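Local coordinates for protein alkaline serine protease AL20 (Nesterenkonia abyssinica, PDB 3CP7) that probably cleaves peptide bonds in proteins as a secreted, thermostable serine protease of the trypsin-like fold, active under alkaline conditions, at residues G122-A127 with L175-G180; H142-T147 with I160-T165. One frame throughout, in Å; residues are numbered along the deposited sequence.

Contact 1 of 2, residues G122-A127 with L175-G180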
ATOM      1  N   GLY A 122       0.908 -10.589 -24.911  1.00 11.29           N
ATOM      2  CA  GLY A 122       1.154 -11.708 -25.815  1.00 11.70           C
ATOM      3  C   GLY A 122       2.611 -12.000 -26.087  1.00 12.30           C
ATOM      4  O   GLY A 122       2.946 -12.625 -27.098  1.00 12.99           O
ATOM      5  N   GLN A 123       3.481 -11.586 -25.169  1.00 12.44           N
ATOM      6  CA  GLN A 123       4.907 -11.873 -25.286  1.00 12.86           C
ATOM      7  C   GLN A 123       5.244 -13.295 -24.835  1.00 12.10           C
ATOM      8  O   GLN A 123       4.433 -13.965 -24.197  1.00 12.31           O
ATOM      9  CB  GLN A 123       5.716 -10.879 -24.455  1.00 13.57           C
ATOM     10  CG  GLN A 123       5.543  -9.420 -24.854  1.00 16.51           C
ATOM     11  CD  GLN A 123       6.385  -9.045 -26.041  1.00 21.23           C
ATOM     12  OE1 GLN A 123       7.441  -8.422 -25.896  1.00 24.04           O
ATOM     13  NE2 GLN A 123       5.943  -9.442 -27.226  1.00 22.54           N
ATOM     14  N   TYR A 124       6.456 -13.736 -25.164  1.00 11.99           N
ATOM     15  CA  TYR A 124       6.978 -15.018 -24.732  1.00 11.57           C
ATOM     16  C   TYR A 124       7.662 -14.859 -23.369  1.00 10.93           C
ATOM     17  O   TYR A 124       8.444 -13.922 -23.159  1.00 11.15           O
ATOM     18  CB  TYR A 124       7.983 -15.548 -25.765  1.00 12.34           C
ATOM     19  CG  TYR A 124       8.535 -16.916 -25.453  1.00 13.01           C
ATOM     20  CD1 TYR A 124       7.889 -18.068 -25.883  1.00 13.99           C
ATOM     21  CD2 TYR A 124       9.712 -17.058 -24.727  1.00 14.87           C
ATOM     22  CE1 TYR A 124       8.406 -19.328 -25.596  1.00 15.29           C
ATOM     23  CE2 TYR A 124      10.226 -18.306 -24.434  1.00 15.20           C
ATOM     24  CZ  TYR A 124       9.574 -19.438 -24.869  1.00 14.57           C
ATOM     25  OH  TYR A 124      10.110 -20.678 -24.576  1.00 16.85           O
ATOM     26  N   TYR A 125       7.376 -15.795 -22.470  1.00  9.85           N
ATOM     27  CA  TYR A 125       7.877 -15.754 -21.106  1.00  9.97           C
ATOM     28  C   TYR A 125       8.537 -17.041 -20.675  1.00 10.11           C
ATOM     29  O   TYR A 125       8.198 -18.130 -21.153  1.00 10.47           O
ATOM     30  CB  TYR A 125       6.723 -15.507 -20.123  1.00  9.48           C
ATOM     31  CG  TYR A 125       6.136 -14.120 -20.181  1.00  8.66           C
ATOM     32  CD1 TYR A 125       4.988 -13.860 -20.929  1.00  8.68           C
ATOM     33  CD2 TYR A 125       6.739 -13.055 -19.497  1.00  8.79           C
ATOM     34  CE1 TYR A 125       4.439 -12.585 -20.985  1.00  8.95           C
ATOM     35  CE2 TYR A 125       6.199 -11.771 -19.549  1.00  9.40           C
ATOM     36  CZ  TYR A 125       5.046 -11.542 -20.310  1.00  8.84           C
ATOM     37  OH  TYR A 125       4.483 -10.297 -20.379  1.00  9.52           O
ATOM     38  N   SER A 126       9.459 -16.890 -19.727  1.00 10.02           N
ATOM     39  CA  SER A 126       9.971 -17.969 -18.910  1.00  9.26           C
ATOM     40  C   SER A 126       9.578 -17.663 -17.466  1.00  9.72           C
ATOM     41  O   SER A 126       9.971 -16.622 -16.920  1.00  9.65           O
ATOM     42  CB  SER A 126      11.494 -18.034 -19.032  1.00  9.61           C
ATOM     43  OG  SER A 126      11.866 -18.294 -20.374  1.00  9.87           O
ATOM     44  N   ALA A 127       8.775 -18.543 -16.873  1.00  8.88           N
ATOM     45  CA  ALA A 127       8.270 -18.354 -15.504  1.00  9.05           C
ATOM     46  C   ALA A 127       8.909 -19.375 -14.580  1.00  9.05           C
ATOM     47  O   ALA A 127       9.142 -20.514 -14.976  1.00  9.18           O
ATOM     48  CB  ALA A 127       6.759 -18.483 -15.471  1.00  9.47           C
ATOM     49  N   LEU A 175      10.514 -11.846 -19.394  1.00  9.72           N
ATOM     50  CA  LEU A 175      10.428 -11.730 -20.843  1.00 10.41           C
ATOM     51  C   LEU A 175      11.548 -12.542 -21.490  1.00 10.84           C
ATOM     52  O   LEU A 175      12.702 -12.461 -21.068  1.00 11.26           O
ATOM     53  CB  LEU A 175      10.498 -10.263 -21.265  1.00 10.79           C
ATOM     54  CG  LEU A 175       9.228  -9.489 -20.906  1.00 10.83           C
ATOM     55  CD1 LEU A 175       9.471  -7.983 -20.867  1.00 12.61           C
ATOM     56  CD2 LEU A 175       8.104  -9.835 -21.867  1.00 12.74           C
ATOM     57  N   GLY A 176      11.195 -13.337 -22.498  1.00 11.54           N
ATOM     58  CA  GLY A 176      12.186 -14.084 -23.268  1.00 11.94           C
ATOM     59  C   GLY A 176      12.547 -15.438 -22.690  1.00 12.52           C
ATOM     60  O   GLY A 176      11.795 -15.999 -21.888  1.00 12.94           O
ATOM     61  N   ASN A 177      13.699 -15.983 -23.099  1.00 13.07           N
ATOM     62  CA  ASN A 177      14.077 -17.328 -22.664  1.00 13.97           C
ATOM     63  C   ASN A 177      15.124 -17.279 -21.565  1.00 13.31           C
ATOM     64  O   ASN A 177      16.169 -16.631 -21.701  1.00 13.94           O
ATOM     65  CB  ASN A 177      14.514 -18.236 -23.844  1.00 15.58           C
ATOM     66  CG  ASN A 177      13.915 -19.676 -23.744  1.00 18.96           C
ATOM     67  OD1 ASN A 177      14.317 -20.483 -22.906  1.00 24.06           O
ATOM     68  ND2 ASN A 177      12.938 -19.972 -24.594  1.00 21.10           N
ATOM     69  N   GLY A 178      14.819 -17.945 -20.458  1.00 12.46           N
ATOM     70  CA  GLY A 178      15.744 -18.053 -19.341  1.00 12.31           C
ATOM     71  C   GLY A 178      15.459 -17.098 -18.192  1.00 11.65           C
ATOM     72  O   GLY A 178      14.450 -16.383 -18.185  1.00 11.25           O
ATOM     73  N   THR A 179      16.370 -17.084 -17.228  1.00 11.73           N
ATOM     74  CA  THR A 179      16.196 -16.315 -15.995  1.00 11.52           C
ATOM     75  C   THR A 179      16.734 -14.884 -16.049  1.00 11.78           C
ATOM     76  O   THR A 179      16.596 -14.140 -15.077  1.00 11.69           O
ATOM     77  CB  THR A 179      16.875 -17.022 -14.815  1.00 11.48           C
ATOM     78  OG1 THR A 179      18.272 -17.171 -15.097  1.00 12.03           O
ATOM     79  CG2 THR A 179      16.271 -18.397 -14.588  1.00 11.71           C
ATOM     80  N   GLY A 180      17.310 -14.490 -17.182  1.00 12.14           N
ATOM     81  CA  GLY A 180      18.049 -13.225 -17.261  1.00 12.46           C
ATOM     82  C   GLY A 180      17.303 -12.005 -17.769  1.00 12.70           C
ATOM     83  O   GLY A 180      17.806 -10.887 -17.664  1.00 14.18           O
TER

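Contact 2 of 2, residues H142-T147 with I160-T165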
ATOM      1  N   HIS A 142      11.581 -24.830 -10.486  1.00 11.84           N
ATOM      2  CA  HIS A 142      11.015 -25.299 -11.736  1.00 11.87           C
ATOM      3  C   HIS A 142      10.652 -24.142 -12.651  1.00 11.71           C
ATOM      4  O   HIS A 142      10.588 -22.984 -12.217  1.00 10.10           O
ATOM      5  CB  HIS A 142       9.809 -26.204 -11.471  1.00 12.02           C
ATOM      6  CG  HIS A 142      10.193 -27.538 -10.924  1.00 14.41           C
ATOM      7  ND1 HIS A 142      10.494 -28.611 -11.734  1.00 16.54           N
ATOM      8  CD2 HIS A 142      10.383 -27.959  -9.651  1.00 15.85           C
ATOM      9  CE1 HIS A 142      10.828 -29.644 -10.981  1.00 17.92           C
ATOM     10  NE2 HIS A 142      10.771 -29.276  -9.716  1.00 17.10           N
ATOM     11  N   SER A 143      10.419 -24.451 -13.918  1.00 11.67           N
ATOM     12  CA  SER A 143      10.130 -23.428 -14.914  1.00 12.18           C
ATOM     13  C   SER A 143       9.028 -23.838 -15.875  1.00 12.45           C
ATOM     14  O   SER A 143       8.753 -25.038 -16.053  1.00 12.46           O
ATOM     15  CB  SER A 143      11.391 -23.081 -15.707  1.00 13.12           C
ATOM     16  OG  SER A 143      11.767 -24.161 -16.548  1.00 14.01           O
ATOM     17  N   CYS A 144       8.440 -22.826 -16.502  1.00 11.95           N
ATOM     18  CA  CYS A 144       7.475 -22.985 -17.588  1.00 12.65           C
ATOM     19  C   CYS A 144       7.844 -21.960 -18.637  1.00 12.33           C
ATOM     20  O   CYS A 144       8.424 -20.923 -18.316  1.00 12.02           O
ATOM     21  CB  CYS A 144       6.051 -22.722 -17.100  1.00 13.34           C
ATOM     22  SG  CYS A 144       5.495 -23.857 -15.834  1.00 14.47           S
ATOM     23  N   HIS A 145       7.514 -22.251 -19.890  1.00 12.81           N
ATOM     24  CA  HIS A 145       7.886 -21.393 -20.998  1.00 13.00           C
ATOM     25  C   HIS A 145       6.775 -21.382 -22.013  1.00 13.12           C
ATOM     26  O   HIS A 145       6.212 -22.432 -22.331  1.00 13.87           O
ATOM     27  CB  HIS A 145       9.181 -21.891 -21.647  1.00 12.97           C
ATOM     28  CG  HIS A 145      10.317 -22.006 -20.683  1.00 13.43           C
ATOM     29  ND1 HIS A 145      10.576 -23.152 -19.962  1.00 14.69           N
ATOM     30  CD2 HIS A 145      11.241 -21.098 -20.298  1.00 12.09           C
ATOM     31  CE1 HIS A 145      11.621 -22.944 -19.178  1.00 13.13           C
ATOM     32  NE2 HIS A 145      12.035 -21.703 -19.356  1.00 14.48           N
ATOM     33  N   GLY A 146       6.461 -20.200 -22.525  1.00 12.44           N
ATOM     34  CA  GLY A 146       5.435 -20.111 -23.537  1.00 12.75           C
ATOM     35  C   GLY A 146       4.991 -18.710 -23.841  1.00 12.61           C
ATOM     36  O   GLY A 146       5.419 -17.748 -23.193  1.00 12.32           O
ATOM     37  N   THR A 147       4.126 -18.601 -24.841  1.00 12.43           N
ATOM     38  CA  THR A 147       3.566 -17.331 -25.252  1.00 12.95           C
ATOM     39  C   THR A 147       2.293 -17.040 -24.474  1.00 12.43           C
ATOM     40  O   THR A 147       1.415 -17.903 -24.343  1.00 12.97           O
ATOM     41  CB  THR A 147       3.312 -17.327 -26.775  1.00 12.90           C
ATOM     42  OG1 THR A 147       4.566 -17.512 -27.444  1.00 15.21           O
ATOM     43  CG2 THR A 147       2.690 -16.015 -27.237  1.00 14.31           C
ATOM     44  N   ILE A 160      -0.087 -18.555 -19.501  1.00 10.13           N
ATOM     45  CA  ILE A 160       0.902 -19.331 -20.247  1.00 10.42           C
ATOM     46  C   ILE A 160       0.775 -20.820 -19.930  1.00 10.51           C
ATOM     47  O   ILE A 160       0.344 -21.187 -18.847  1.00  9.90           O
ATOM     48  CB  ILE A 160       2.365 -18.872 -19.950  1.00 10.80           C
ATOM     49  CG1 ILE A 160       2.696 -18.958 -18.443  1.00 10.41           C
ATOM     50  CG2 ILE A 160       2.603 -17.474 -20.505  1.00 10.34           C
ATOM     51  CD1 ILE A 160       4.164 -18.687 -18.091  1.00 12.38           C
ATOM     52  N   PRO A 161       1.178 -21.694 -20.870  1.00 11.10           N
ATOM     53  CA  PRO A 161       1.194 -23.119 -20.533  1.00 11.38           C
ATOM     54  C   PRO A 161       2.191 -23.388 -19.407  1.00 11.20           C
ATOM     55  O   PRO A 161       3.354 -22.970 -19.495  1.00 11.39           O
ATOM     56  CB  PRO A 161       1.644 -23.796 -21.837  1.00 11.84           C
ATOM     57  CG  PRO A 161       2.293 -22.723 -22.648  1.00 13.56           C
ATOM     58  CD  PRO A 161       1.638 -21.428 -22.249  1.00 11.45           C
ATOM     59  N   CYS A 162       1.736 -24.051 -18.348  1.00 11.09           N
ATOM     60  CA  CYS A 162       2.563 -24.225 -17.159  1.00 11.34           C
ATOM     61  C   CYS A 162       1.967 -25.237 -16.213  1.00 11.75           C
ATOM     62  O   CYS A 162       0.813 -25.108 -15.820  1.00 11.64           O
ATOM     63  CB  CYS A 162       2.688 -22.887 -16.424  1.00 11.62           C
ATOM     64  SG  CYS A 162       3.819 -22.922 -15.031  1.00 12.40           S
ATOM     65  N   ASN A 163       2.769 -26.218 -15.822  1.00 11.52           N
ATOM     66  CA  ASN A 163       2.295 -27.295 -14.961  1.00 11.91           C
ATOM     67  C   ASN A 163       2.613 -27.097 -13.474  1.00 11.87           C
ATOM     68  O   ASN A 163       2.351 -27.982 -12.675  1.00 12.14           O
ATOM     69  CB  ASN A 163       2.824 -28.655 -15.459  1.00 12.13           C
ATOM     70  CG  ASN A 163       4.322 -28.796 -15.277  1.00 13.73           C
ATOM     71  OD1 ASN A 163       5.010 -27.842 -14.925  1.00 14.52           O
ATOM     72  ND2 ASN A 163       4.836 -29.997 -15.525  1.00 17.40           N
ATOM     73  N   MET A 164       3.167 -25.935 -13.102  1.00 10.87           N
ATOM     74  CA  MET A 164       3.554 -25.718 -11.705  1.00 11.67           C
ATOM     75  C   MET A 164       2.344 -25.591 -10.780  1.00 12.03           C
ATOM     76  O   MET A 164       1.314 -25.042 -11.172  1.00 13.34           O
ATOM     77  CB  MET A 164       4.470 -24.499 -11.551  1.00 11.28           C
ATOM     78  CG  MET A 164       5.848 -24.710 -12.162  1.00 11.42           C
ATOM     79  SD  MET A 164       7.070 -23.461 -11.682  1.00 11.64           S
ATOM     80  CE  MET A 164       6.527 -22.019 -12.617  1.00 13.65           C
ATOM     81  N   THR A 165       2.522 -26.080  -9.553  1.00 12.52           N
ATOM     82  CA  THR A 165       1.460 -26.243  -8.561  1.00 13.25           C
ATOM     83  C   THR A 165       1.608 -25.224  -7.423  1.00 12.53           C
ATOM     84  O   THR A 165       2.520 -24.392  -7.443  1.00 12.32           O
ATOM     85  CB  THR A 165       1.493 -27.688  -7.969  1.00 13.08           C
ATOM     86  OG1 THR A 165       2.786 -27.927  -7.387  1.00 13.93           O
ATOM     87  CG2 THR A 165       1.207 -28.739  -9.037  1.00 15.34           C
TER
HETATM   88  O   HOH W   1       7.531 -27.031 -14.314  1.00 18.47           O
HETATM   89  O   HOH W   2       5.508 -24.593 -19.997  1.00 19.99           O

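Contact 1 of 2, residues G122-A127 with L175-G180
The Tyr124 ring turns its edge to Gly176, whose backbone C lies in the ring plane, with C of Gly176 3.8 Å from CD2 of Tyr124, while the amide of Asn177 comes in obliquely at the phenol end, the two planes 25° apart. Two inner, neighbouring strands of the second antiparallel sheet of a trypsin-like protease meet here, 124-129 and 172-175, where the latter ends and runs into its loop. CG of Tyr124 stands anti to the backbone N (chi1 -177°), which carries the ring along the loop and brings OH to 2.9 Å from ND2 of Asn177. Were an alanine here, the ring would be gone, and the Asn177 amide is likely to lose its neighbour at the phenol end and the Gly176 carbonyl the ring edge beside it. The Tyr125 ring, on the other side of the strand, meets Leu175 obliquely: CE2 of Tyr125 lies 3.6 Å from CD2 of Leu175, the two side chains run side by side, and the same leucine methyl touches CB of Gln123. Tyr125 and Leu175 form an antiparallel non-hydrogen-bonded pair. Next to it the backbone bond from Gly176 N to Tyr124 O is nearly straight (170° at the hydrogen) and measures 2.9 Å.

Contact 2 of 2, residues H142-T147 with I160-T165
A disulfide between Cys144 and Cys162 ties together the beta hairpin of strands 142-150 and 158-161, just past the end of the second strand, in the second sheet of the trypsin-like fold. The directions of the two segments, 167° apart, show the antiparallel course, and the SG atoms of Cys144 and Cys162 are 2.1 Å apart with a chi3 of 64°. The two halves of the bridge are reached differently: SG of Cys144 is anti to its carbonyl carbon (chi1 -62°), whereas SG of Cys162 is anti to the backbone N. Packing at the bridge is tight, as CB of Cys144 and CB of Cys162 approach to 3.4 Å. Met164 covers one flank: its CG reaches SG of Cys144, its SD lies 3.6 Å from O of His142, and the bend about its CG-SD bond turns CE back to SG of Cys144. Toward the other end, CG of Pro161 touches the backbone of His145 and Gly146, and CG2 of Ile160 approaches O of Gly146. A side-chain carbon on Gly146 would run into that proline ring, which accounts for a glycine here. Two waters bridge the chains. One donates to O of Ser143 and to side-chain OD1 of Asn163, the latter at 2.7 Å; the other accepts from N of His145 and donates to O of Pro161, also at 2.7 Å, satisfying both backbone atoms. Lacking direct hydrogen bonds, the two segments probably owe their spacing to the covalent bridge and these waters.

Overall arrangement
From the N terminus, the chain first passes through the barrel sheet that includes strands 9-16 and 93-97, then enters the second sheet at 122-127. It turns back through 142-147, reverses again to 160-165, and only then comes to 175-180. Contact 2 therefore closes a short loop, 13 residues apart at its nearest ends, nested within the 48-residue separation closed by contact 1; they do not cross. Their centres lie 10 Å apart. Neighbouring strands 124-129 and 142-150 join them through probable backbone hydrogen bonds, Tyr125 N to Gly146 O and Ala127 N to Cys144 O. Together the contacts tie neighbouring strands 172-175, 124-129, 142-150 and 158-161, with the loops leaving the first and last, into the second sheet.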